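Polyphosphate:AMP phosphotransferase (Meiothermus ruber H328, PDB 5O6M) uses inorganic polyphosphate as phosphate donor to convert AMP to ADP and ADP to ATP, and also accepts other nucleoside mono- and diphosphates. Local coordinates at residues D[106-111]-D[150-155]; D[110-113]-D[117-120]; D[170-175]-D[201-206]; D[179-182]-D[187-190]. The protein carries 1 engineered substitution. One frame throughout, in Å; residues are numbered along the deposited sequence.

Contact 1: D[106-111]-D[150-155]; sequences RVHQQV and REFERM. With ATP (adenosine-5'-triphosphate), chain X.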
# COMPACT_ATOMS: atom_id res chain seq x y z
N ARG D 106 4.50 -6.80 6.72
CA ARG D 106 3.83 -7.26 5.51
C ARG D 106 2.58 -8.08 5.81
O ARG D 106 1.70 -8.17 4.96
CB ARG D 106 4.78 -8.07 4.64
CG ARG D 106 5.15 -9.42 5.21
CD ARG D 106 5.88 -10.25 4.17
NE ARG D 106 6.04 -11.64 4.59
CZ ARG D 106 6.38 -12.63 3.77
NH1 ARG D 106 6.61 -12.37 2.49
NH2 ARG D 106 6.49 -13.86 4.24
N VAL D 107 2.49 -8.69 7.00
CA VAL D 107 1.31 -9.47 7.35
C VAL D 107 0.20 -8.57 7.88
O VAL D 107 -0.97 -8.72 7.52
CB VAL D 107 1.67 -10.58 8.35
CG1 VAL D 107 0.42 -11.34 8.77
CG2 VAL D 107 2.69 -11.53 7.76
N HIS D 108 0.55 -7.63 8.76
CA HIS D 108 -0.46 -6.74 9.33
C HIS D 108 -1.21 -5.99 8.24
O HIS D 108 -2.42 -5.76 8.35
CB HIS D 108 0.18 -5.75 10.30
CG HIS D 108 -0.79 -5.15 11.27
ND1 HIS D 108 -0.39 -4.42 12.37
CD2 HIS D 108 -2.14 -5.19 11.32
CE1 HIS D 108 -1.45 -4.03 13.05
NE2 HIS D 108 -2.53 -4.48 12.43
N GLN D 109 -0.50 -5.59 7.17
CA GLN D 109 -1.12 -4.86 6.07
C GLN D 109 -2.32 -5.60 5.50
O GLN D 109 -3.26 -4.97 5.01
CB GLN D 109 -0.08 -4.62 4.97
CG GLN D 109 -0.64 -4.03 3.70
CD GLN D 109 -1.25 -2.67 3.92
OE1 GLN D 109 -0.73 -1.85 4.69
NE2 GLN D 109 -2.37 -2.41 3.26
N GLN D 110 -2.32 -6.93 5.58
CA GLN D 110 -3.29 -7.76 4.89
C GLN D 110 -4.46 -8.21 5.76
O GLN D 110 -5.31 -8.96 5.27
CB GLN D 110 -2.59 -9.00 4.32
CG GLN D 110 -1.46 -8.70 3.35
CD GLN D 110 -1.98 -8.14 2.04
OE1 GLN D 110 -3.17 -8.28 1.73
NE2 GLN D 110 -1.10 -7.53 1.26
N VAL D 111 -4.55 -7.76 7.01
CA VAL D 111 -5.61 -8.24 7.91
C VAL D 111 -6.97 -7.91 7.30
O VAL D 111 -7.09 -6.95 6.53
CB VAL D 111 -5.48 -7.63 9.31
CG1 VAL D 111 -4.12 -7.95 9.92
CG2 VAL D 111 -5.71 -6.13 9.26
N ARG D 150 1.46 -14.10 19.84
CA ARG D 150 0.35 -14.16 20.80
C ARG D 150 -0.23 -12.78 21.04
O ARG D 150 -1.46 -12.61 21.07
CB ARG D 150 0.81 -14.78 22.12
CG ARG D 150 0.96 -16.29 22.10
CD ARG D 150 1.14 -16.83 23.51
NE ARG D 150 2.28 -16.22 24.19
CZ ARG D 150 3.51 -16.72 24.18
NH1 ARG D 150 3.77 -17.84 23.52
NH2 ARG D 150 4.48 -16.09 24.82
N GLU D 151 0.63 -11.77 21.19
CA GLU D 151 0.18 -10.43 21.49
C GLU D 151 -0.39 -9.74 20.26
O GLU D 151 -1.36 -8.98 20.36
CB GLU D 151 1.33 -9.60 22.08
CG GLU D 151 1.85 -10.13 23.40
CD GLU D 151 0.75 -10.23 24.45
OE1 GLU D 151 0.80 -11.16 25.28
OE2 GLU D 151 -0.17 -9.39 24.43
N PHE D 152 0.20 -10.00 19.09
CA PHE D 152 -0.37 -9.48 17.86
C PHE D 152 -1.78 -10.02 17.64
O PHE D 152 -2.70 -9.26 17.34
CB PHE D 152 0.54 -9.85 16.68
CG PHE D 152 -0.03 -9.49 15.34
CD1 PHE D 152 -0.34 -8.18 15.02
CD2 PHE D 152 -0.24 -10.47 14.38
CE1 PHE D 152 -0.86 -7.85 13.79
CE2 PHE D 152 -0.76 -10.15 13.14
CZ PHE D 152 -1.07 -8.83 12.84
N GLU D 153 -1.96 -11.33 17.80
CA GLU D 153 -3.28 -11.91 17.62
C GLU D 153 -4.23 -11.50 18.74
O GLU D 153 -5.43 -11.34 18.50
CB GLU D 153 -3.17 -13.43 17.51
CG GLU D 153 -2.48 -13.88 16.23
CD GLU D 153 -2.30 -15.39 16.13
OE1 GLU D 153 -2.73 -16.10 17.07
OE2 GLU D 153 -1.73 -15.86 15.12
N ARG D 154 -3.72 -11.31 19.96
CA ARG D 154 -4.58 -10.81 21.03
C ARG D 154 -5.14 -9.44 20.68
O ARG D 154 -6.33 -9.17 20.90
CB ARG D 154 -3.82 -10.74 22.36
CG ARG D 154 -4.66 -10.10 23.46
CD ARG D 154 -3.82 -9.61 24.63
NE ARG D 154 -3.12 -10.70 25.30
CZ ARG D 154 -3.62 -11.37 26.33
NH1 ARG D 154 -4.83 -11.06 26.79
NH2 ARG D 154 -2.94 -12.35 26.89
N MET D 155 -4.30 -8.55 20.15
CA MET D 155 -4.77 -7.22 19.76
C MET D 155 -5.81 -7.32 18.66
O MET D 155 -6.85 -6.66 18.71
CB MET D 155 -3.57 -6.37 19.33
CG MET D 155 -3.91 -4.95 18.89
SD MET D 155 -4.40 -4.88 17.16
CE MET D 155 -3.00 -5.67 16.37
PG ATP X . 3.13 -22.68 -2.01
O1G ATP X . 2.51 -21.82 -0.93
O2G ATP X . 3.93 -23.84 -1.45
O3G ATP X . 2.09 -23.22 -3.00
PB ATP X . 4.15 -21.16 -4.30
O1B ATP X . 5.11 -21.81 -5.21
O2B ATP X . 2.69 -21.14 -4.76
O3B ATP X . 4.17 -21.82 -2.85
PA ATP X . 4.84 -18.75 -2.71
O1A ATP X . 3.55 -18.30 -2.13
O2A ATP X . 5.73 -17.61 -3.20
O3A ATP X . 4.57 -19.66 -4.00
O5' ATP X . 5.73 -19.54 -1.58
C5' ATP X . 7.15 -19.70 -1.78
C4' ATP X . 7.89 -19.98 -0.49
O4' ATP X . 7.90 -18.82 0.37
C3' ATP X . 7.38 -21.15 0.37
O3' ATP X . 8.31 -22.22 0.32
C2' ATP X . 7.30 -20.55 1.79
O2' ATP X . 7.80 -21.42 2.79
C1' ATP X . 8.21 -19.34 1.64
N9 ATP X . 8.04 -18.30 2.66
C8 ATP X . 6.87 -17.75 3.12
N7 ATP X . 7.02 -16.93 4.12
C5 ATP X . 8.39 -16.93 4.34
C6 ATP X . 9.21 -16.27 5.28
N6 ATP X . 8.73 -15.48 6.25
N1 ATP X . 10.54 -16.48 5.22
C2 ATP X . 11.01 -17.31 4.29
N3 ATP X . 10.35 -18.00 3.36
C4 ATP X . 9.03 -17.76 3.44
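F152 points the edge of its ring at the face of H108, an edge-to-face aromatic pair that joins the short helix 105-108 to helix 145-158 in the P-loop NTPase fold of this kinase. The ring centroids lie 5.0 Å apart and the planes meet at 74°. One ring corner makes the approach: F152 CE1 stands over the middle of the imidazole, 3.7 Å from H108 CG. M155 adds a second contact, its CE methyl reaching obliquely to 4.0 Å from H108 CE1; bends at chi2 (-85°) and chi3 (-54°) fold the thioether back to put the methyl there. V111, at the end of the type I turn that starts at H108, touches the same phenyl ring, with CG1 4.3 Å from F152 CZ.

The imidazole is fixed from its far end by another chain. ND1 hydrogen-bonds to ND1 of H108 of the second subunit, and NE2 to D102 of that subunit, so the two histidines meet across the interface. With an alanine here the phenyl edge would probably face a gap, and D102 of the second subunit would lose its partner, with the histidine pair gone.

Farther out, the same short helix carries R106 to the nucleotide. Its chain is extended from CG to NE, and NH1 bonds to E98 and the carbonyl of G92. N7 of ATP lies in the guanidinium plane at its edge, 3.1 Å from R106 NH2, which stands off the plane of the adenine, 3.4 Å from N6.

Contact 2: D[110-113]-D[117-120]; sequences QVPR and LVIF. With PO4 (phosphate ion), chain V.
The loop between helix 105-108 and strand 117-121, a strand of the parallel sheet of the P-loop fold, turns back over that strand and sets P112 on V118 and the backbone of Q110 beside F120. At the pyrrolidine ring the packing is tight: P112 CB lies 3.4 Å from V118 CG2, closer than a usual carbon-carbon contact. V118 has CG1 anti to its own N (chi1 170°), which leaves CG2 as the branch that presses on the proline, while CG1 stands 3.9 Å from Q110 O.

F120 offers its rim. Q110 O lies near the ring plane, 3.7 Å from F120 CE1, and Q110 CB comes to 3.9 Å from the same carbon. The carbonyl oxygen also accepts from R87 NH2, so the weakly positive ring edge is a secondary neighbour. Behind these residues, strand 57-64 supplies L59, which touches both P112 and F120, and F91 meets F120 edge to face.

R113 leaves this apolar layer. Its chain bends at chi3 (-67°) and brings the guanidinium edge to a phosphate ion, NH1 donating to O3 at 2.7 Å with an N-H...O angle of 148°. R101 of the second subunit binds the phosphate too, and E96 of that subunit forms a salt bridge with R113 NH2. The contact thus divides by chemistry: hydrocarbon and ring edge hold the loop on the strand, whereas the arginine, shared between a carboxylate and an anion probably taken from the crystallisation liquor, ties the loop to the neighbouring subunit by charge.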
# COMPACT_ATOMS: atom_id res chain seq x y z
N GLN D 110 -2.32 -6.93 5.58
CA GLN D 110 -3.29 -7.76 4.89
C GLN D 110 -4.46 -8.21 5.76
O GLN D 110 -5.31 -8.96 5.27
CB GLN D 110 -2.59 -9.00 4.32
CG GLN D 110 -1.46 -8.70 3.35
CD GLN D 110 -1.98 -8.14 2.04
OE1 GLN D 110 -3.17 -8.28 1.73
NE2 GLN D 110 -1.10 -7.53 1.26
N VAL D 111 -4.55 -7.76 7.01
CA VAL D 111 -5.61 -8.24 7.91
C VAL D 111 -6.97 -7.91 7.30
O VAL D 111 -7.09 -6.95 6.53
CB VAL D 111 -5.48 -7.63 9.31
CG1 VAL D 111 -4.12 -7.95 9.92
CG2 VAL D 111 -5.71 -6.13 9.26
N PRO D 112 -8.01 -8.67 7.62
CA PRO D 112 -9.33 -8.39 7.04
C PRO D 112 -9.94 -7.14 7.64
O PRO D 112 -9.74 -6.82 8.81
CB PRO D 112 -10.15 -9.64 7.41
CG PRO D 112 -9.52 -10.12 8.68
CD PRO D 112 -8.04 -9.85 8.51
N ARG D 113 -10.68 -6.42 6.80
CA ARG D 113 -11.45 -5.27 7.25
C ARG D 113 -12.86 -5.71 7.64
O ARG D 113 -13.23 -6.88 7.48
CB ARG D 113 -11.49 -4.19 6.17
CG ARG D 113 -12.14 -4.62 4.86
CD ARG D 113 -12.78 -3.42 4.18
NE ARG D 113 -13.91 -2.91 4.94
CZ ARG D 113 -14.30 -1.64 4.94
NH1 ARG D 113 -13.64 -0.74 4.23
NH2 ARG D 113 -15.35 -1.26 5.67
N LEU D 117 -13.79 -11.52 4.86
CA LEU D 117 -13.17 -12.77 5.29
C LEU D 117 -11.89 -12.94 4.49
O LEU D 117 -11.93 -12.98 3.26
CB LEU D 117 -14.11 -13.96 5.09
CG LEU D 117 -13.73 -15.31 5.69
CD1 LEU D 117 -14.90 -16.29 5.60
CD2 LEU D 117 -12.50 -15.91 5.01
N VAL D 118 -10.77 -13.04 5.19
CA VAL D 118 -9.47 -13.17 4.54
C VAL D 118 -8.87 -14.52 4.90
O VAL D 118 -8.91 -14.95 6.05
CB VAL D 118 -8.51 -12.03 4.95
CG1 VAL D 118 -7.11 -12.33 4.46
CG2 VAL D 118 -9.01 -10.70 4.39
N ILE D 119 -8.32 -15.19 3.89
CA ILE D 119 -7.59 -16.44 4.08
C ILE D 119 -6.11 -16.12 3.93
O ILE D 119 -5.68 -15.63 2.88
CB ILE D 119 -8.03 -17.51 3.08
CG1 ILE D 119 -9.53 -17.77 3.23
CG2 ILE D 119 -7.25 -18.79 3.30
CD1 ILE D 119 -10.18 -18.32 1.98
N PHE D 120 -5.34 -16.38 4.99
CA PHE D 120 -3.89 -16.31 4.91
C PHE D 120 -3.37 -17.63 4.36
O PHE D 120 -3.41 -18.66 5.04
CB PHE D 120 -3.28 -15.99 6.28
CG PHE D 120 -3.27 -14.53 6.62
CD1 PHE D 120 -3.88 -13.60 5.79
CD2 PHE D 120 -2.63 -14.07 7.76
CE1 PHE D 120 -3.86 -12.24 6.10
CE2 PHE D 120 -2.61 -12.72 8.08
CZ PHE D 120 -3.22 -11.81 7.25
P PO4 V . -10.83 -0.77 1.84
O1 PO4 V . -11.89 -1.57 1.11
O2 PO4 V . -10.86 0.67 1.39
O3 PO4 V . -11.10 -0.82 3.33
O4 PO4 V . -9.48 -1.37 1.56

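Contact 3: D[170-175]-D[201-206]; sequences ISKDEQ and RLWDRY
With chi1 of 173° at W203 and -174° at K172, both side chains swing beside their own carbonyl carbons and run antiparallel alongside one another, which lays the lysine along one face of the indole. This is a CH-pi contact: K172 CA sits 3.5 Å from the centroid of the six-membered ring, 18° off its normal. The aliphatic chain runs on from there, CB 3.5 Å from W203 CE2 and CG 3.8 Å from W203 CD2, and its extended shape carries NZ past the ring toward D204, without charged contact.

Oxygens gather at the indole rim. Q175 OE1 is modelled 2.9 Å from W203 CE3, unusually short and of doubtful exact length, the amide turned well out of the ring plane; I170 O lies near that plane, 3.4 Å from W203 CH2. The amide is fixed at both ends, its OE1 accepting from R200 and its NE2 donating to the carbonyl of D66, which probably holds it against the ring.

S171 caps helix 172-183, its OG accepting from E174 N at 3.1 Å, and the indole meets the backbone at that helix start, just after strand 161-169. W203 itself opens helix 203-217. The two helix starts are joined through the indole, R200 of helix 195-201 bonds back to K172 O, and helix 130-133 covers Y206 through V130 and V133.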
# COMPACT_ATOMS: atom_id res chain seq x y z
N ILE D 170 -0.69 -33.82 7.55
CA ILE D 170 -0.47 -35.01 6.74
C ILE D 170 0.75 -35.75 7.27
O ILE D 170 1.60 -35.19 7.98
CB ILE D 170 -0.30 -34.69 5.24
CG1 ILE D 170 0.95 -33.83 5.02
CG2 ILE D 170 -1.54 -34.00 4.69
CD1 ILE D 170 1.41 -33.78 3.57
N SER D 171 0.83 -37.02 6.92
CA SER D 171 1.95 -37.88 7.31
C SER D 171 3.11 -37.73 6.33
O SER D 171 2.97 -37.22 5.22
CB SER D 171 1.50 -39.33 7.37
OG SER D 171 1.11 -39.76 6.07
N LYS D 172 4.28 -38.22 6.76
CA LYS D 172 5.46 -38.14 5.91
C LYS D 172 5.29 -38.96 4.64
O LYS D 172 5.70 -38.53 3.55
CB LYS D 172 6.70 -38.60 6.67
CG LYS D 172 7.99 -38.42 5.90
CD LYS D 172 9.21 -38.82 6.70
CE LYS D 172 10.49 -38.63 5.89
NZ LYS D 172 11.72 -38.76 6.72
N ASP D 173 4.68 -40.14 4.76
CA ASP D 173 4.46 -40.97 3.58
C ASP D 173 3.37 -40.39 2.69
O ASP D 173 3.45 -40.49 1.46
CB ASP D 173 4.10 -42.40 4.00
CG ASP D 173 3.43 -43.19 2.89
OD1 ASP D 173 4.10 -43.50 1.89
OD2 ASP D 173 2.22 -43.49 3.03
N GLU D 174 2.35 -39.77 3.28
CA GLU D 174 1.32 -39.12 2.48
C GLU D 174 1.90 -37.99 1.64
O GLU D 174 1.55 -37.84 0.46
CB GLU D 174 0.19 -38.61 3.36
CG GLU D 174 -0.87 -37.86 2.57
CD GLU D 174 -1.59 -38.74 1.57
OE1 GLU D 174 -1.64 -39.97 1.79
OE2 GLU D 174 -2.08 -38.21 0.55
N GLN D 175 2.78 -37.18 2.22
CA GLN D 175 3.41 -36.12 1.44
C GLN D 175 4.16 -36.69 0.25
O GLN D 175 4.18 -36.09 -0.83
CB GLN D 175 4.36 -35.29 2.31
CG GLN D 175 5.06 -34.20 1.53
CD GLN D 175 6.14 -33.49 2.33
OE1 GLN D 175 6.95 -34.13 3.00
NE2 GLN D 175 6.16 -32.16 2.26
N ARG D 201 13.42 -33.34 3.06
CA ARG D 201 14.55 -33.92 3.77
C ARG D 201 14.61 -33.43 5.21
O ARG D 201 15.15 -34.13 6.08
CB ARG D 201 15.83 -33.61 3.00
CG ARG D 201 17.12 -34.02 3.65
CD ARG D 201 18.28 -33.49 2.83
NE ARG D 201 18.34 -32.03 2.87
CZ ARG D 201 18.84 -31.33 3.88
NH1 ARG D 201 19.34 -31.94 4.94
NH2 ARG D 201 18.84 -30.00 3.81
N LEU D 202 14.08 -32.24 5.49
CA LEU D 202 14.01 -31.67 6.83
C LEU D 202 12.67 -31.94 7.52
O LEU D 202 12.29 -31.19 8.43
CB LEU D 202 14.26 -30.16 6.77
CG LEU D 202 15.64 -29.65 6.37
CD1 LEU D 202 15.57 -28.20 5.94
CD2 LEU D 202 16.62 -29.80 7.53
N TRP D 203 11.94 -32.97 7.10
CA TRP D 203 10.58 -33.20 7.60
C TRP D 203 10.50 -33.09 9.12
O TRP D 203 9.60 -32.43 9.66
CB TRP D 203 10.08 -34.57 7.14
CG TRP D 203 8.77 -34.97 7.75
CD1 TRP D 203 8.58 -35.56 8.96
CD2 TRP D 203 7.47 -34.84 7.15
NE1 TRP D 203 7.24 -35.79 9.17
CE2 TRP D 203 6.54 -35.36 8.07
CE3 TRP D 203 7.01 -34.33 5.94
CZ2 TRP D 203 5.17 -35.38 7.82
CZ3 TRP D 203 5.65 -34.36 5.68
CH2 TRP D 203 4.74 -34.88 6.62
N ASP D 204 11.43 -33.74 9.83
CA ASP D 204 11.30 -33.80 11.29
C ASP D 204 11.54 -32.45 11.94
O ASP D 204 10.85 -32.08 12.90
CB ASP D 204 12.26 -34.86 11.85
CG ASP D 204 11.88 -36.26 11.43
OD1 ASP D 204 10.68 -36.61 11.52
OD2 ASP D 204 12.78 -37.03 11.01
N ARG D 205 12.52 -31.69 11.45
CA ARG D 205 12.74 -30.36 12.01
C ARG D 205 11.54 -29.45 11.78
O ARG D 205 11.22 -28.62 12.64
CB ARG D 205 14.02 -29.74 11.44
CG ARG D 205 15.30 -30.37 11.98
CD ARG D 205 16.48 -29.42 11.82
NE ARG D 205 17.54 -29.99 11.00
CZ ARG D 205 18.66 -30.53 11.49
NH1 ARG D 205 19.57 -31.03 10.66
NH2 ARG D 205 18.86 -30.57 12.80
N TYR D 206 10.86 -29.60 10.64
CA TYR D 206 9.63 -28.84 10.41
C TYR D 206 8.52 -29.27 11.35
O TYR D 206 7.80 -28.43 11.90
CB TYR D 206 9.18 -28.98 8.95
CG TYR D 206 9.74 -27.93 8.02
CD1 TYR D 206 10.72 -28.24 7.08
CD2 TYR D 206 9.29 -26.61 8.09
CE1 TYR D 206 11.23 -27.27 6.23
CE2 TYR D 206 9.80 -25.64 7.24
CZ TYR D 206 10.76 -25.97 6.32
OH TYR D 206 11.27 -25.00 5.48

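Contact 4: D[179-182]-D[187-190]; sequences LQER and EKRW. With PO4 (phosphate ion), chain Y; PO4 (phosphate ion), chain B.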
# COMPACT_ATOMS: atom_id res chain seq x y z
N LEU D 179 3.57 -35.27 -3.54
CA LEU D 179 4.69 -34.72 -4.29
C LEU D 179 4.93 -35.52 -5.56
O LEU D 179 5.13 -34.95 -6.64
CB LEU D 179 5.95 -34.68 -3.43
CG LEU D 179 6.05 -33.56 -2.39
CD1 LEU D 179 7.22 -33.80 -1.44
CD2 LEU D 179 6.18 -32.20 -3.06
N GLN D 180 4.91 -36.86 -5.46
CA GLN D 180 5.03 -37.71 -6.64
C GLN D 180 3.90 -37.44 -7.63
O GLN D 180 4.13 -37.13 -8.80
CB GLN D 180 5.05 -39.18 -6.24
CG GLN D 180 5.50 -40.13 -7.35
CD GLN D 180 6.94 -39.92 -7.79
OE1 GLN D 180 7.87 -40.39 -7.13
NE2 GLN D 180 7.12 -39.21 -8.89
N GLU D 181 2.65 -37.56 -7.16
CA GLU D 181 1.51 -37.25 -8.02
C GLU D 181 1.64 -35.86 -8.62
O GLU D 181 1.19 -35.62 -9.75
CB GLU D 181 0.22 -37.38 -7.22
CG GLU D 181 -1.03 -37.65 -8.05
CD GLU D 181 -1.47 -36.45 -8.86
OE1 GLU D 181 -1.82 -36.62 -10.05
OE2 GLU D 181 -1.46 -35.33 -8.31
N ARG D 182 2.27 -34.93 -7.89
CA ARG D 182 2.51 -33.60 -8.43
C ARG D 182 3.41 -33.65 -9.66
O ARG D 182 3.23 -32.88 -10.61
CB ARG D 182 3.12 -32.71 -7.34
CG ARG D 182 3.01 -31.21 -7.57
CD ARG D 182 3.38 -30.47 -6.29
NE ARG D 182 2.25 -30.34 -5.37
CZ ARG D 182 2.11 -29.36 -4.49
NH1 ARG D 182 1.04 -29.32 -3.70
NH2 ARG D 182 3.05 -28.44 -4.38
N GLU D 187 -0.64 -31.27 -15.61
CA GLU D 187 -1.38 -30.11 -15.14
C GLU D 187 -0.94 -29.65 -13.75
O GLU D 187 -1.41 -28.60 -13.29
CB GLU D 187 -2.88 -30.42 -15.12
CG GLU D 187 -3.49 -30.64 -16.50
CD GLU D 187 -5.01 -30.60 -16.48
OE1 GLU D 187 -5.61 -30.21 -17.50
OE2 GLU D 187 -5.60 -30.97 -15.44
N LYS D 188 -0.06 -30.40 -13.08
CA LYS D 188 0.42 -30.03 -11.76
C LYS D 188 1.94 -29.89 -11.64
O LYS D 188 2.40 -29.38 -10.61
CB LYS D 188 -0.05 -31.04 -10.71
CG LYS D 188 -1.56 -31.10 -10.51
CD LYS D 188 -1.91 -32.03 -9.37
CE LYS D 188 -3.41 -32.16 -9.17
NZ LYS D 188 -3.74 -33.07 -8.03
N ARG D 189 2.72 -30.31 -12.63
CA ARG D 189 4.17 -30.20 -12.50
C ARG D 189 4.61 -28.78 -12.16
O ARG D 189 5.63 -28.60 -11.48
CB ARG D 189 4.90 -30.66 -13.77
CG ARG D 189 5.01 -32.16 -13.92
CD ARG D 189 5.84 -32.51 -15.15
NE ARG D 189 6.09 -33.94 -15.26
CZ ARG D 189 7.13 -34.56 -14.72
NH1 ARG D 189 7.29 -35.87 -14.86
NH2 ARG D 189 8.02 -33.87 -14.02
N TRP D 190 3.88 -27.77 -12.63
CA TRP D 190 4.30 -26.40 -12.35
C TRP D 190 4.37 -26.11 -10.85
O TRP D 190 5.11 -25.21 -10.44
CB TRP D 190 3.35 -25.40 -13.02
CG TRP D 190 1.97 -25.43 -12.44
CD1 TRP D 190 0.97 -26.31 -12.75
CD2 TRP D 190 1.45 -24.56 -11.43
NE1 TRP D 190 -0.15 -26.03 -12.00
CE2 TRP D 190 0.12 -24.96 -11.18
CE3 TRP D 190 1.98 -23.48 -10.72
CZ2 TRP D 190 -0.69 -24.32 -10.25
CZ3 TRP D 190 1.17 -22.84 -9.79
CH2 TRP D 190 -0.15 -23.26 -9.56
P PO4 Y . -0.74 -27.50 -0.98
O1 PO4 Y . -1.54 -28.73 -1.35
O2 PO4 Y . 0.51 -27.43 -1.82
O3 PO4 Y . -1.59 -26.28 -1.24
O4 PO4 Y . -0.35 -27.53 0.48
P PO4 B . -3.51 -29.34 -6.05
O1 PO4 B . -4.87 -29.97 -5.93
O2 PO4 B . -2.46 -30.43 -6.20
O3 PO4 B . -3.48 -28.44 -7.27
O4 PO4 B . -3.22 -28.54 -4.80
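R182 and K188 pack closely where the end of helix 172-183 turns into the following loop, whereas E181 and the lysine tip meet at the surface. On the tight side the R182 carbonyl faces the loop backbone: R189 CA comes to 3.4 Å from R182 O in a CA-H...O contact, and R189 N, though near, is too poorly angled to bond. R182 CG lies 3.6 Å from K188 O.

The looser side is ionic. K188, extended beyond CG, crosses E181 obliquely and forms a salt bridge, NZ 3.2 Å from E181 OE2. The ammonium comes from above the carboxylate, 37° out of its plane. A bend at chi2 (-72°) turns the glutamate toward the lysine, and its other oxygen has a weak bond to N185. Replacing E181 by an alanine is likely to leave the K188 ammonium without its carboxylate mate and freer to swing.

Both basic residues also face phosphate ions, probably from the crystallisation liquor. K188 NZ has a long, weak bond to one, 3.5 Å from its O2. R182, bent at chi3, delivers NH1 to O2 of the other at 2.7 Å and 170°, nearly straight. Backbone nitrogens of the P-loop residues G69, K70 and D71 bind phosphate too. With ATP about 5 Å from the R182 side chain, this cluster of donors is consistent with a site for polyanionic phosphate beside the nucleotide.

How the contacts relate
Contacts 1 and 2 form one continuous patch. They share Q110 and V111, with centres 10 Å apart, and V107 CG1 packs 3.4 Å from F120 CE2; both reach the second subunit. Contacts 3 and 4 make the other pair, both using helix 172-183, with contact 4 nested inside the chain loop that contact 3 closes and centres about 17 Å apart. Centres of contacts 1 and 4 are about 33 Å apart, on opposite sides of the chain's centre. ATP lies between them, its adenine met by R106 of contact 1, while the side chains of R182 in contact 4 and Q175 in contact 3 come within about 5 and 9 Å of the nucleotide.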